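Local coordinates for protein mitomycin biosynthesis 6-O-methyltransferase (Streptomyces lavendulae, PDB 3GWZ) that transfers the methyl group of S-adenosyl-L-methionine to the quinone hydroxyl of 6-demethylmitomycins, giving mitomycins A and B, at residues D283-A294 and A341-R349. Sequence-based numbering, arbitrary orientation.
Sequences DDDVVRILRRIA and ALLEKSGLR
Leu342 fits as a knob into a hole formed by Asp283, Val286, Val287 and Leu290 on one face of helix 283-296. Its CD1 methyl meets Val286 CG1 at 3.9 Å, and its CD2 lies against the CB and CG of Asp283. Leu342 CD2 is also 4.0 Å from Val287 CG2. Asp283 forms a salt bridge with Arg334, which the side chains of Leu342 and Val286 also touch. One turn on, Ser346 is wedged against Leu290: the two CB atoms are a tight 3.5 Å apart. With OG beside its own backbone N (chi1 -58°), the serine turns its hydroxyl back to donate to Leu342 O at 2.9 Å, which satisfies this buried group inside its segment. The contact belongs to the class I methyltransferase domain, where helix 283-296 packs against the C-terminal end of helix 336-344 near the edge of the seven-stranded sheet. At Gly347, whose phi is positive, a Schellman motif turns the chain out of helical geometry and into edge strand 348-355. Leu290 spans this change, its CD1 lying 3.8 Å from Leu343 CD2 and its CD2 near Leu348 CD1. Leu348 CD2 covers Ala294 CB at 3.8 Å. On the more exposed flank, the extended chain of Arg291 runs past Ser346 CA and grips Lys345 O side-on through NE (2.9 Å) and NH2 (3.0 Å), the oxygen lying in the guanidinium plane; Val287 CG1 lies against one face, offset toward its rim.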
ATOM      1  N   ASP A 283      21.893  -3.796  36.263  1.00 14.65           N
ATOM      2  CA  ASP A 283      21.426  -3.277  37.549  1.00 15.26           C
ATOM      3  C   ASP A 283      22.015  -1.911  37.879  1.00 19.44           C
ATOM      4  O   ASP A 283      21.292  -0.995  38.265  1.00 17.97           O
ATOM      5  CB  ASP A 283      21.729  -4.268  38.681  1.00 23.94           C
ATOM      6  CG  ASP A 283      20.865  -5.514  38.616  1.00 25.93           C
ATOM      7  OD1 ASP A 283      19.961  -5.589  37.751  1.00 20.80           O
ATOM      8  OD2 ASP A 283      21.093  -6.430  39.432  1.00 27.47           O
ATOM      9  N   ASP A 284      23.330  -1.777  37.731  1.00 20.27           N
ATOM     10  CA  ASP A 284      23.996  -0.507  38.012  1.00 22.18           C
ATOM     11  C   ASP A 284      23.378   0.640  37.210  1.00 19.87           C
ATOM     12  O   ASP A 284      23.073   1.707  37.754  1.00 21.60           O
ATOM     13  CB  ASP A 284      25.498  -0.610  37.718  1.00 27.70           C
ATOM     14  CG  ASP A 284      26.244  -1.453  38.751  1.00 45.82           C
ATOM     15  OD1 ASP A 284      25.666  -1.741  39.827  1.00 47.34           O
ATOM     16  OD2 ASP A 284      27.412  -1.824  38.490  1.00 49.95           O
ATOM     17  N   ASP A 285      23.185   0.422  35.915  1.00 18.03           N
ATOM     18  CA  ASP A 285      22.655   1.483  35.074  1.00 14.92           C
ATOM     19  C   ASP A 285      21.186   1.764  35.377  1.00 16.29           C
ATOM     20  O   ASP A 285      20.751   2.900  35.268  1.00 15.78           O
ATOM     21  CB  ASP A 285      22.871   1.184  33.595  1.00 16.23           C
ATOM     22  CG  ASP A 285      24.315   1.355  33.178  1.00 20.66           C
ATOM     23  OD1 ASP A 285      25.023   2.165  33.810  1.00 21.14           O
ATOM     24  OD2 ASP A 285      24.743   0.675  32.223  1.00 18.83           O
ATOM     25  N   VAL A 286      20.428   0.745  35.775  1.00 16.50           N
ATOM     26  CA  VAL A 286      19.038   0.985  36.158  1.00 14.59           C
ATOM     27  C   VAL A 286      18.974   1.849  37.415  1.00 16.74           C
ATOM     28  O   VAL A 286      18.149   2.757  37.521  1.00 16.70           O
ATOM     29  CB  VAL A 286      18.258  -0.319  36.410  1.00 16.52           C
ATOM     30  CG1 VAL A 286      16.953  -0.008  37.153  1.00 14.75           C
ATOM     31  CG2 VAL A 286      17.975  -1.030  35.089  1.00 14.08           C
ATOM     32  N   VAL A 287      19.848   1.567  38.371  1.00 16.51           N
ATOM     33  CA  VAL A 287      19.871   2.369  39.589  1.00 15.22           C
ATOM     34  C   VAL A 287      20.239   3.817  39.281  1.00 15.04           C
ATOM     35  O   VAL A 287      19.664   4.744  39.854  1.00 20.05           O
ATOM     36  CB  VAL A 287      20.803   1.755  40.666  1.00 22.88           C
ATOM     37  CG1 VAL A 287      21.103   2.768  41.776  1.00 22.13           C
ATOM     38  CG2 VAL A 287      20.172   0.493  41.241  1.00 22.54           C
ATOM     39  N   ARG A 288      21.179   4.017  38.362  1.00 15.30           N
ATOM     40  CA  ARG A 288      21.542   5.370  37.943  1.00 18.16           C
ATOM     41  C   ARG A 288      20.316   6.110  37.421  1.00 22.75           C
ATOM     42  O   ARG A 288      20.059   7.257  37.797  1.00 18.22           O
ATOM     43  CB  ARG A 288      22.631   5.350  36.861  1.00 21.54           C
ATOM     44  CG  ARG A 288      23.998   4.873  37.337  1.00 27.52           C
ATOM     45  CD  ARG A 288      24.950   4.675  36.147  1.00 27.89           C
ATOM     46  NE  ARG A 288      25.317   5.948  35.540  1.00 32.06           N
ATOM     47  CZ  ARG A 288      25.759   6.094  34.292  1.00 38.37           C
ATOM     48  NH1 ARG A 288      25.896   5.039  33.491  1.00 28.20           N
ATOM     49  NH2 ARG A 288      26.066   7.304  33.846  1.00 33.49           N
ATOM     50  N   ILE A 289      19.558   5.457  36.549  1.00 18.96           N
ATOM     51  CA  ILE A 289      18.371   6.084  35.979  1.00 17.58           C
ATOM     52  C   ILE A 289      17.336   6.377  37.064  1.00 17.13           C
ATOM     53  O   ILE A 289      16.814   7.487  37.153  1.00 17.87           O
ATOM     54  CB  ILE A 289      17.737   5.207  34.858  1.00 16.08           C
ATOM     55  CG1 ILE A 289      18.700   5.078  33.679  1.00 17.26           C
ATOM     56  CG2 ILE A 289      16.427   5.815  34.377  1.00 17.40           C
ATOM     57  CD1 ILE A 289      18.389   3.891  32.761  1.00 13.85           C
ATOM     58  N   LEU A 290      17.067   5.381  37.903  1.00 15.64           N
ATOM     59  CA  LEU A 290      16.018   5.483  38.910  1.00 17.58           C
ATOM     60  C   LEU A 290      16.330   6.584  39.917  1.00 18.48           C
ATOM     61  O   LEU A 290      15.438   7.314  40.364  1.00 16.58           O
ATOM     62  CB  LEU A 290      15.853   4.147  39.636  1.00 14.95           C
ATOM     63  CG  LEU A 290      15.241   3.022  38.804  1.00 18.94           C
ATOM     64  CD1 LEU A 290      15.192   1.726  39.612  1.00 17.62           C
ATOM     65  CD2 LEU A 290      13.846   3.432  38.325  1.00 16.89           C
ATOM     66  N   ARG A 291      17.600   6.689  40.281  1.00 16.73           N
ATOM     67  CA  ARG A 291      18.007   7.685  41.267  1.00 22.65           C
ATOM     68  C   ARG A 291      17.799   9.097  40.724  1.00 23.13           C
ATOM     69  O   ARG A 291      17.338   9.981  41.446  1.00 23.59           O
ATOM     70  CB  ARG A 291      19.459   7.461  41.712  1.00 24.56           C
ATOM     71  CG  ARG A 291      19.606   6.347  42.747  1.00 23.21           C
ATOM     72  CD  ARG A 291      21.054   6.123  43.180  1.00 33.48           C
ATOM     73  NE  ARG A 291      21.151   5.036  44.156  1.00 34.76           N
ATOM     74  CZ  ARG A 291      22.289   4.464  44.542  1.00 40.64           C
ATOM     75  NH1 ARG A 291      23.451   4.866  44.037  1.00 39.91           N
ATOM     76  NH2 ARG A 291      22.267   3.480  45.433  1.00 35.76           N
ATOM     77  N   ARG A 292      18.120   9.308  39.449  1.00 22.78           N
ATOM     78  CA  ARG A 292      17.880  10.610  38.843  1.00 21.26           C
ATOM     79  C   ARG A 292      16.384  10.902  38.732  1.00 21.99           C
ATOM     80  O   ARG A 292      15.955  12.046  38.877  1.00 20.01           O
ATOM     81  CB  ARG A 292      18.563  10.740  37.481  1.00 23.85           C
ATOM     82  CG  ARG A 292      18.572  12.186  36.977  1.00 27.65           C
ATOM     83  CD  ARG A 292      19.512  12.394  35.806  1.00 27.68           C
ATOM     84  NE  ARG A 292      20.896  12.066  36.137  1.00 27.68           N
ATOM     85  CZ  ARG A 292      21.742  12.894  36.742  1.00 36.69           C
ATOM     86  NH1 ARG A 292      21.343  14.108  37.102  1.00 34.46           N
ATOM     87  NH2 ARG A 292      22.988  12.509  36.988  1.00 26.61           N
ATOM     88  N   ILE A 293      15.584   9.873  38.471  1.00 18.79           N
ATOM     89  CA  ILE A 293      14.141  10.057  38.430  1.00 19.18           C
ATOM     90  C   ILE A 293      13.632  10.401  39.825  1.00 19.81           C
ATOM     91  O   ILE A 293      12.890  11.359  40.003  1.00 18.96           O
ATOM     92  CB  ILE A 293      13.414   8.800  37.904  1.00 19.36           C
ATOM     93  CG1 ILE A 293      13.782   8.552  36.439  1.00 17.41           C
ATOM     94  CG2 ILE A 293      11.907   8.946  38.052  1.00 17.50           C
ATOM     95  CD1 ILE A 293      13.301   7.203  35.928  1.00 18.99           C
ATOM     96  N   ALA A 294      14.054   9.630  40.820  1.00 19.37           N
ATOM     97  CA  ALA A 294      13.641   9.885  42.197  1.00 20.33           C
ATOM     98  C   ALA A 294      13.900  11.338  42.620  1.00 24.50           C
ATOM     99  O   ALA A 294      13.072  11.954  43.292  1.00 23.74           O
ATOM    100  CB  ALA A 294      14.347   8.910  43.154  1.00 23.15           C
ATOM    101  N   ALA A 341      13.805  -4.470  44.352  1.00 19.23           N
ATOM    102  CA  ALA A 341      15.121  -4.369  44.972  1.00 20.83           C
ATOM    103  C   ALA A 341      15.917  -3.176  44.444  1.00 20.50           C
ATOM    104  O   ALA A 341      16.566  -2.456  45.219  1.00 19.08           O
ATOM    105  CB  ALA A 341      15.906  -5.665  44.776  1.00 23.97           C
ATOM    106  N   LEU A 342      15.879  -2.969  43.126  1.00 18.42           N
ATOM    107  CA  LEU A 342      16.570  -1.833  42.514  1.00 17.93           C
ATOM    108  C   LEU A 342      15.872  -0.523  42.888  1.00 15.26           C
ATOM    109  O   LEU A 342      16.517   0.498  43.127  1.00 21.48           O
ATOM    110  CB  LEU A 342      16.637  -2.000  40.990  1.00 17.56           C
ATOM    111  CG  LEU A 342      17.361  -3.269  40.515  1.00 18.30           C
ATOM    112  CD1 LEU A 342      17.183  -3.482  39.017  1.00 16.46           C
ATOM    113  CD2 LEU A 342      18.856  -3.239  40.876  1.00 19.60           C
ATOM    114  N   LEU A 343      14.547  -0.553  42.945  1.00 16.08           N
ATOM    115  CA  LEU A 343      13.800   0.627  43.354  1.00 19.75           C
ATOM    116  C   LEU A 343      14.207   1.023  44.778  1.00 20.87           C
ATOM    117  O   LEU A 343      14.412   2.197  45.067  1.00 22.13           O
ATOM    118  CB  LEU A 343      12.289   0.379  43.244  1.00 17.36           C
ATOM    119  CG  LEU A 343      11.773   0.316  41.797  1.00 18.33           C
ATOM    120  CD1 LEU A 343      10.399  -0.341  41.698  1.00 20.80           C
ATOM    121  CD2 LEU A 343      11.756   1.699  41.166  1.00 17.93           C
ATOM    122  N   GLU A 344      14.359   0.037  45.654  1.00 22.73           N
ATOM    123  CA  GLU A 344      14.764   0.325  47.029  1.00 27.06           C
ATOM    124  C   GLU A 344      16.106   1.045  47.073  1.00 27.72           C
ATOM    125  O   GLU A 344      16.265   2.023  47.805  1.00 26.39           O
ATOM    126  CB  GLU A 344      14.831  -0.952  47.866  1.00 23.12           C
ATOM    127  CG  GLU A 344      15.002  -0.686  49.363  1.00 32.42           C
ATOM    128  CD  GLU A 344      16.435  -0.354  49.746  1.00 48.09           C
ATOM    129  OE1 GLU A 344      17.370  -0.916  49.131  1.00 47.43           O
ATOM    130  OE2 GLU A 344      16.626   0.468  50.669  1.00 60.52           O
ATOM    131  N   LYS A 345      17.077   0.562  46.301  1.00 24.17           N
ATOM    132  CA  LYS A 345      18.393   1.195  46.265  1.00 24.73           C
ATOM    133  C   LYS A 345      18.322   2.592  45.670  1.00 28.69           C
ATOM    134  O   LYS A 345      19.314   3.324  45.678  1.00 27.12           O
ATOM    135  CB  LYS A 345      19.379   0.371  45.438  1.00 26.68           C
ATOM    136  CG  LYS A 345      19.739  -0.969  46.036  1.00 30.55           C
ATOM    137  CD  LYS A 345      20.737  -1.689  45.144  1.00 30.92           C
ATOM    138  CE  LYS A 345      20.911  -3.133  45.578  1.00 37.52           C
ATOM    139  NZ  LYS A 345      21.356  -3.202  46.991  1.00 35.85           N
ATOM    140  N   SER A 346      17.159   2.957  45.139  1.00 22.07           N
ATOM    141  CA  SER A 346      17.015   4.233  44.452  1.00 19.80           C
ATOM    142  C   SER A 346      16.102   5.195  45.204  1.00 25.72           C
ATOM    143  O   SER A 346      15.807   6.284  44.715  1.00 25.84           O
ATOM    144  CB  SER A 346      16.479   4.010  43.034  1.00 19.56           C
ATOM    145  OG  SER A 346      17.331   3.155  42.287  1.00 21.56           O
ATOM    146  N   GLY A 347      15.648   4.788  46.385  1.00 25.46           N
ATOM    147  CA  GLY A 347      14.767   5.619  47.189  1.00 30.37           C
ATOM    148  C   GLY A 347      13.316   5.609  46.733  1.00 25.39           C
ATOM    149  O   GLY A 347      12.571   6.554  46.992  1.00 26.13           O
ATOM    150  N   LEU A 348      12.915   4.531  46.060  1.00 20.53           N
ATOM    151  CA  LEU A 348      11.566   4.404  45.524  1.00 23.92           C
ATOM    152  C   LEU A 348      10.909   3.138  46.037  1.00 18.76           C
ATOM    153  O   LEU A 348      11.581   2.231  46.515  1.00 22.82           O
ATOM    154  CB  LEU A 348      11.604   4.360  43.991  1.00 15.90           C
ATOM    155  CG  LEU A 348      12.148   5.601  43.284  1.00 23.06           C
ATOM    156  CD1 LEU A 348      12.320   5.322  41.791  1.00 20.05           C
ATOM    157  CD2 LEU A 348      11.245   6.816  43.525  1.00 23.03           C
ATOM    158  N   ARG A 349       9.592   3.063  45.929  1.00 20.47           N
ATOM    159  CA  ARG A 349       8.908   1.845  46.326  1.00 25.76           C
ATOM    160  C   ARG A 349       7.654   1.593  45.507  1.00 24.24           C
ATOM    161  O   ARG A 349       7.007   2.529  45.025  1.00 24.20           O
ATOM    162  CB  ARG A 349       8.585   1.871  47.824  1.00 29.40           C
ATOM    163  CG  ARG A 349       7.494   2.842  48.211  1.00 32.92           C
ATOM    164  CD  ARG A 349       7.278   2.808  49.723  1.00 40.97           C
ATOM    165  NE  ARG A 349       6.842   1.490  50.180  1.00 36.37           N
ATOM    166  CZ  ARG A 349       7.154   0.964  51.361  1.00 42.29           C
ATOM    167  NH1 ARG A 349       7.927   1.632  52.209  1.00 45.28           N
ATOM    168  NH2 ARG A 349       6.707  -0.239  51.691  1.00 42.23           N
TER